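Local coordinates for protein lactate dehydrogenase, adjacent gene encodes predicted malate dehydrogenase (Cryptosporidium parvum, PDB 4ND2) that probably interconverts pyruvate and (S)-lactate with NADH and NAD(+) as the redox partners, as a tetrameric member of the LDH/MDH superfamily, at residues Pro123-Val128 with Pro256-Cys261; Asn140-Met145 with Gly269-Val274. One frame throughout, in Å; residues are numbered along the deposited sequence.

Interaction 1: residues Pro123-Val128 with Pro256-Cys261; sequences PLDVMV and PCSAFC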
loop_
_atom_site.group_PDB
_atom_site.type_symbol
_atom_site.label_atom_id
_atom_site.label_comp_id
_atom_site.label_asym_id
_atom_site.label_seq_id
_atom_site.Cartn_x
_atom_site.Cartn_y
_atom_site.Cartn_z
ATOM N N PRO A 123 -22.529 -24.699 6.796
ATOM C CA PRO A 123 -21.931 -25.193 5.546
ATOM C C PRO A 123 -22.191 -24.239 4.380
ATOM O O PRO A 123 -23.340 -24.018 3.993
ATOM C CB PRO A 123 -22.631 -26.536 5.325
ATOM C CG PRO A 123 -23.946 -26.385 5.999
ATOM C CD PRO A 123 -23.707 -25.496 7.187
ATOM N N LEU A 124 -21.108 -23.708 3.820
ATOM C CA LEU A 124 -21.136 -22.500 2.986
ATOM C C LEU A 124 -22.186 -22.467 1.869
ATOM O O LEU A 124 -23.036 -21.576 1.841
ATOM C CB LEU A 124 -19.739 -22.266 2.395
ATOM C CG LEU A 124 -19.452 -20.965 1.637
ATOM C CD1 LEU A 124 -19.922 -21.011 0.187
ATOM C CD2 LEU A 124 -20.033 -19.762 2.364
ATOM N N ASP A 125 -22.120 -23.422 0.949
ATOM C CA ASP A 125 -22.959 -23.374 -0.257
ATOM C C ASP A 125 -24.450 -23.462 0.062
ATOM O O ASP A 125 -25.263 -22.765 -0.549
ATOM C CB ASP A 125 -22.563 -24.485 -1.230
ATOM C CG ASP A 125 -21.115 -24.387 -1.654
ATOM O OD1 ASP A 125 -20.817 -23.653 -2.618
ATOM O OD2 ASP A 125 -20.274 -25.042 -1.010
ATOM N N VAL A 126 -24.800 -24.305 1.027
ATOM C CA VAL A 126 -26.194 -24.460 1.445
ATOM C C VAL A 126 -26.671 -23.230 2.220
ATOM O O VAL A 126 -27.814 -22.803 2.060
ATOM C CB VAL A 126 -26.397 -25.741 2.285
ATOM C CG1 VAL A 126 -27.860 -25.903 2.679
ATOM C CG2 VAL A 126 -25.918 -26.957 1.503
ATOM N N MET A 127 -25.795 -22.656 3.043
ATOM C CA MET A 127 -26.127 -21.433 3.780
ATOM C C MET A 127 -26.379 -20.256 2.836
ATOM O O MET A 127 -27.299 -19.472 3.062
ATOM C CB MET A 127 -25.028 -21.078 4.787
ATOM C CG MET A 127 -24.915 -22.018 5.983
ATOM S SD MET A 127 -26.374 -22.100 7.053
ATOM C CE MET A 127 -27.268 -23.476 6.333
ATOM N N VAL A 128 -25.574 -20.142 1.779
ATOM C CA VAL A 128 -25.754 -19.085 0.777
ATOM C C VAL A 128 -27.129 -19.199 0.122
ATOM O O VAL A 128 -27.857 -18.212 0.011
ATOM C CB VAL A 128 -24.679 -19.139 -0.335
ATOM C CG1 VAL A 128 -24.997 -18.141 -1.446
ATOM C CG2 VAL A 128 -23.297 -18.862 0.232
ATOM N N PRO A 256 -13.329 -16.954 -7.774
ATOM C CA PRO A 256 -14.008 -18.210 -7.476
ATOM C C PRO A 256 -14.816 -18.054 -6.190
ATOM O O PRO A 256 -14.253 -17.729 -5.148
ATOM C CB PRO A 256 -12.862 -19.218 -7.293
ATOM C CG PRO A 256 -11.612 -18.514 -7.700
ATOM C CD PRO A 256 -11.876 -17.050 -7.568
ATOM N N CYS A 257 -16.128 -18.239 -6.282
ATOM C CA CYS A 257 -17.005 -18.124 -5.120
ATOM C C CYS A 257 -18.293 -18.912 -5.345
ATOM O O CYS A 257 -18.575 -19.354 -6.467
ATOM C CB CYS A 257 -17.311 -16.650 -4.818
ATOM S SG CYS A 257 -18.380 -15.810 -6.006
ATOM N N SER A 258 -19.058 -19.104 -4.274
ATOM C CA SER A 258 -20.328 -19.811 -4.370
ATOM C C SER A 258 -21.365 -18.846 -4.930
ATOM O O SER A 258 -21.787 -17.911 -4.245
ATOM C CB SER A 258 -20.755 -20.360 -3.008
ATOM O OG SER A 258 -21.887 -21.207 -3.137
ATOM N N ALA A 259 -21.743 -19.062 -6.189
ATOM C CA ALA A 259 -22.673 -18.181 -6.892
ATOM C C ALA A 259 -23.770 -18.987 -7.577
ATOM O O ALA A 259 -23.624 -20.190 -7.795
ATOM C CB ALA A 259 -21.927 -17.341 -7.915
ATOM N N PHE A 260 -24.862 -18.310 -7.918
ATOM C CA PHE A 260 -26.009 -18.959 -8.549
ATOM C C PHE A 260 -25.715 -19.243 -10.023
ATOM O O PHE A 260 -25.702 -18.330 -10.852
ATOM C CB PHE A 260 -27.266 -18.098 -8.397
ATOM C CG PHE A 260 -28.541 -18.820 -8.738
ATOM C CD1 PHE A 260 -29.282 -18.464 -9.858
ATOM C CD2 PHE A 260 -29.002 -19.859 -7.938
ATOM C CE1 PHE A 260 -30.459 -19.129 -10.172
ATOM C CE2 PHE A 260 -30.177 -20.528 -8.247
ATOM C CZ PHE A 260 -30.905 -20.163 -9.366
ATOM N N CYS A 261 -25.477 -20.517 -10.328
ATOM C CA CYS A 261 -25.058 -20.958 -11.656
ATOM C C CYS A 261 -26.237 -21.570 -12.416
ATOM O O CYS A 261 -26.790 -22.590 -11.990
ATOM C CB CYS A 261 -23.932 -21.979 -11.507
ATOM S SG CYS A 261 -23.145 -22.460 -13.057
#
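S258 reaches out from strand 256-261 and sets its hydroxymethyl group against the first turn of helix 124-128, where L124, D125 and V128 receive it. Its OG gives a hydrogen bond to OD1 of D125, 2.7 Å long. The hydroxyl comes to OD1 on the anti side of the carboxylate and lies 32° out of its plane, so the approach is tilted. D125 swings its CG beside its own backbone N (chi1 -59°), which carries the carboxylate toward the strand although the CB itself does not face it. The other oxygen, OD2, accepts a hydrogen bond from the backbone N of H177, the predicted proton acceptor, and forms a second with a glycerol probably left by the crystallisation liquor. Helix 124-128 follows the cis peptide bond before P123 and belongs to the Rossmann-type NAD-binding domain, whereas strand 256-261 comes from the C-terminal alpha/beta domain; the serine thus bridges the two. L124 meets S258 with one methyl alone: CD1 sits 3.4 Å from CB of S258, a tight pair of carbons. The same leucine also touches the cofactor analogue. V128, one turn further on, closes in more loosely, its CG1 4.3 Å from the backbone O of S258. The short helix and strand axes pass 8.8 Å apart at 42°, and D125 and S258 are the facing residues, with CA atoms 6.0 Å apart.

Interaction 2: residues Asn140-Met145 with Gly269-Val274; sequences NKVCGM and GIYMGV. With A3D (3-acetylpyridine adenine dinucleotide), chain C.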
loop_
_atom_site.group_PDB
_atom_site.type_symbol
_atom_site.label_atom_id
_atom_site.label_comp_id
_atom_site.label_asym_id
_atom_site.label_seq_id
_atom_site.Cartn_x
_atom_site.Cartn_y
_atom_site.Cartn_z
ATOM N N ASN A 140 -27.703 -12.387 -7.961
ATOM C CA ASN A 140 -26.412 -11.765 -8.270
ATOM C C ASN A 140 -25.828 -10.912 -7.134
ATOM O O ASN A 140 -24.653 -10.540 -7.181
ATOM C CB ASN A 140 -26.513 -10.925 -9.553
ATOM C CG ASN A 140 -27.402 -9.705 -9.389
ATOM O OD1 ASN A 140 -28.551 -9.813 -8.975
ATOM N ND2 ASN A 140 -26.869 -8.535 -9.714
ATOM N N LYS A 141 -26.644 -10.603 -6.127
ATOM C CA LYS A 141 -26.210 -9.805 -4.979
ATOM C C LYS A 141 -25.958 -10.645 -3.723
ATOM O O LYS A 141 -25.662 -10.094 -2.659
ATOM C CB LYS A 141 -27.246 -8.718 -4.675
ATOM C CG LYS A 141 -27.437 -7.698 -5.790
ATOM C CD LYS A 141 -26.220 -6.802 -5.996
ATOM C CE LYS A 141 -26.040 -5.788 -4.877
ATOM N NZ LYS A 141 -27.111 -4.753 -4.859
ATOM N N VAL A 142 -26.073 -11.966 -3.846
ATOM C CA VAL A 142 -25.800 -12.880 -2.739
ATOM C C VAL A 142 -24.842 -13.975 -3.198
ATOM O O VAL A 142 -25.112 -14.677 -4.173
ATOM C CB VAL A 142 -27.091 -13.539 -2.206
ATOM C CG1 VAL A 142 -26.775 -14.480 -1.049
ATOM C CG2 VAL A 142 -28.096 -12.478 -1.780
ATOM N N CYS A 143 -23.722 -14.114 -2.494
ATOM C CA CYS A 143 -22.742 -15.146 -2.807
ATOM C C CYS A 143 -22.024 -15.607 -1.542
ATOM O O CYS A 143 -22.225 -15.042 -0.464
ATOM C CB CYS A 143 -21.735 -14.628 -3.833
ATOM S SG CYS A 143 -20.642 -13.334 -3.209
ATOM N N GLY A 144 -21.196 -16.639 -1.676
ATOM C CA GLY A 144 -20.465 -17.196 -0.543
ATOM C C GLY A 144 -18.964 -17.193 -0.750
ATOM O O GLY A 144 -18.485 -17.499 -1.843
ATOM N N MET A 145 -18.222 -16.850 0.302
ATOM C CA MET A 145 -16.769 -16.977 0.289
ATOM C C MET A 145 -16.397 -18.436 0.493
ATOM O O MET A 145 -16.736 -19.033 1.515
ATOM C CB MET A 145 -16.125 -16.130 1.392
ATOM C CG MET A 145 -14.603 -16.027 1.310
ATOM S SD MET A 145 -13.694 -17.563 1.593
ATOM C CE MET A 145 -14.039 -17.866 3.323
ATOM N N GLY A 269 -29.551 -23.824 -12.136
ATOM C CA GLY A 269 -29.937 -22.977 -11.005
ATOM C C GLY A 269 -29.545 -23.580 -9.672
ATOM O O GLY A 269 -30.387 -24.117 -8.953
ATOM N N ILE A 270 -28.259 -23.489 -9.348
ATOM C CA ILE A 270 -27.734 -23.984 -8.077
ATOM C C ILE A 270 -26.575 -23.105 -7.605
ATOM O O ILE A 270 -25.765 -22.645 -8.414
ATOM C CB ILE A 270 -27.269 -25.454 -8.191
ATOM C CG1 ILE A 270 -26.897 -26.014 -6.812
ATOM C CG2 ILE A 270 -26.098 -25.592 -9.158
ATOM C CD1 ILE A 270 -26.507 -27.476 -6.828
ATOM N N TYR A 271 -26.509 -22.868 -6.296
ATOM C CA TYR A 271 -25.365 -22.184 -5.695
ATOM C C TYR A 271 -24.211 -23.165 -5.512
ATOM O O TYR A 271 -24.326 -24.130 -4.757
ATOM C CB TYR A 271 -25.737 -21.555 -4.346
ATOM C CG TYR A 271 -26.246 -20.139 -4.452
ATOM C CD1 TYR A 271 -27.602 -19.850 -4.330
ATOM C CD2 TYR A 271 -25.367 -19.084 -4.680
ATOM C CE1 TYR A 271 -28.068 -18.549 -4.427
ATOM C CE2 TYR A 271 -25.822 -17.782 -4.783
ATOM C CZ TYR A 271 -27.172 -17.516 -4.652
ATOM O OH TYR A 271 -27.628 -16.225 -4.754
ATOM N N MET A 272 -23.107 -22.920 -6.214
ATOM C CA MET A 272 -21.893 -23.717 -6.051
ATOM C C MET A 272 -20.655 -22.921 -6.459
ATOM O O MET A 272 -20.761 -21.876 -7.101
ATOM C CB MET A 272 -21.979 -25.008 -6.870
ATOM C CG MET A 272 -21.935 -24.811 -8.378
ATOM S SD MET A 272 -21.875 -26.376 -9.269
ATOM C CE MET A 272 -21.672 -25.797 -10.948
ATOM N N GLY A 273 -19.485 -23.431 -6.088
ATOM C CA GLY A 273 -18.221 -22.786 -6.416
ATOM C C GLY A 273 -17.946 -22.752 -7.910
ATOM O O GLY A 273 -17.841 -23.798 -8.550
ATOM N N VAL A 274 -17.838 -21.543 -8.458
ATOM C CA VAL A 274 -17.502 -21.334 -9.867
ATOM C C VAL A 274 -16.667 -20.064 -10.018
ATOM O O VAL A 274 -16.715 -19.195 -9.145
ATOM C CB VAL A 274 -18.764 -21.186 -10.746
ATOM C CG1 VAL A 274 -19.500 -22.513 -10.862
ATOM C CG2 VAL A 274 -19.690 -20.101 -10.205
HETATM P PA A3D C . -16.720 -17.693 16.083
HETATM O O1A A3D C . -15.369 -17.171 16.486
HETATM O O2A A3D C . -17.430 -18.676 16.976
HETATM O O5B A3D C . -17.695 -16.443 15.847
HETATM C C5B A3D C . -19.093 -16.591 15.632
HETATM C C4B A3D C . -19.767 -15.322 16.130
HETATM O O4B A3D C . -21.133 -15.298 15.713
HETATM C C3B A3D C . -19.761 -15.217 17.655
HETATM O O3B A3D C . -19.097 -14.024 18.084
HETATM C C2B A3D C . -21.228 -15.208 18.043
HETATM O O2B A3D C . -21.530 -14.363 19.157
HETATM C C1B A3D C . -21.893 -14.718 16.770
HETATM N N9A A3D C . -23.325 -15.071 16.679
HETATM C C8A A3D C . -23.934 -16.194 17.105
HETATM N N7A A3D C . -25.263 -16.135 16.840
HETATM C C5A A3D C . -25.510 -14.959 16.243
HETATM C C6A A3D C . -26.692 -14.259 15.703
HETATM N N6A A3D C . -27.923 -14.826 15.754
HETATM N N1A A3D C . -26.499 -13.036 15.154
HETATM C C2A A3D C . -25.286 -12.450 15.091
HETATM N N3A A3D C . -24.171 -13.034 15.565
HETATM C C4A A3D C . -24.224 -14.262 16.137
HETATM O O3 A3D C . -16.668 -18.366 14.615
HETATM P PN A3D C . -15.629 -17.963 13.444
HETATM O O1N A3D C . -14.322 -18.657 13.706
HETATM O O2N A3D C . -15.647 -16.475 13.231
HETATM O O5D A3D C . -16.337 -18.645 12.173
HETATM C C5D A3D C . -17.595 -18.144 11.732
HETATM C C4D A3D C . -18.225 -19.050 10.680
HETATM O O4D A3D C . -17.424 -19.050 9.492
HETATM C C3D A3D C . -18.346 -20.506 11.121
HETATM O O3D A3D C . -19.622 -21.021 10.740
HETATM C C2D A3D C . -17.265 -21.224 10.347
HETATM O O2D A3D C . -17.564 -22.596 10.072
HETATM C C1D A3D C . -17.230 -20.401 9.072
HETATM N N1N A3D C . -15.995 -20.544 8.304
HETATM C C2N A3D C . -16.095 -20.760 6.984
HETATM C C3N A3D C . -14.960 -20.906 6.199
HETATM C C7N A3D C . -15.072 -21.145 4.724
HETATM O O7N A3D C . -14.050 -21.333 4.096
HETATM C C8N A3D C . -16.409 -21.134 4.048
HETATM C C4N A3D C . -13.710 -20.822 6.796
HETATM C C5N A3D C . -13.629 -20.594 8.162
HETATM C C6N A3D C . -14.797 -20.460 8.900
#
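The phenol of Y271 points its OH end at the backbone of V142, and nearly all of the close packing is here. The carbonyl O of V142 lies at the ring edge, near the ring plane, 3.0 Å from OH and 3.2 Å from CE2 of Y271. That hydroxyl has one proton and two carbonyls to choose from, the O of V142 and the O of H139, so which one takes it is not settled. The side chain of V142 crosses the tyrosine at about a right angle and offers its CB, 3.7 Å from OH of Y271. Away from this buried point the two segments diverge: the CB atoms of N140 and K141 point away from strand 270-274, and both residues are partly exposed. The side chain of I270, also partly exposed, packs instead on I303, V306 and N307 of helix 293-314. At the far end M145 belongs to the cofactor site, its O 3.3 Å from C8N of the dinucleotide analogue and its CE 3.6 Å from O7N of the same ligand. Strand 142-144 is the edge of the parallel Rossmann sheet, beside 116-119, while strand 270-279 pairs antiparallel with 253-261. V128, S129 and Q132 of helix 124-135 pack on Y271, and M243 of helix 234-248 on C143 and M145.

In the fold
Interactions 1 and 2 lie side by side in the interior, their centres about 4 Å apart. Along the chain their segments alternate: helix 124-135, then strand 142-144, then strands 253-261 and 270-279, so each contact joins the NAD-binding part to the C-terminal part. The latter two strands are neighbours in one antiparallel sheet, and C261 N probably bonds to I270 O. A further probable backbone bond, G144 N to S258 O, ties the edge of the parallel Rossmann sheet to that antiparallel sheet. Both contacts lie where the two domains meet, beside the acetylpyridine end of the cofactor site.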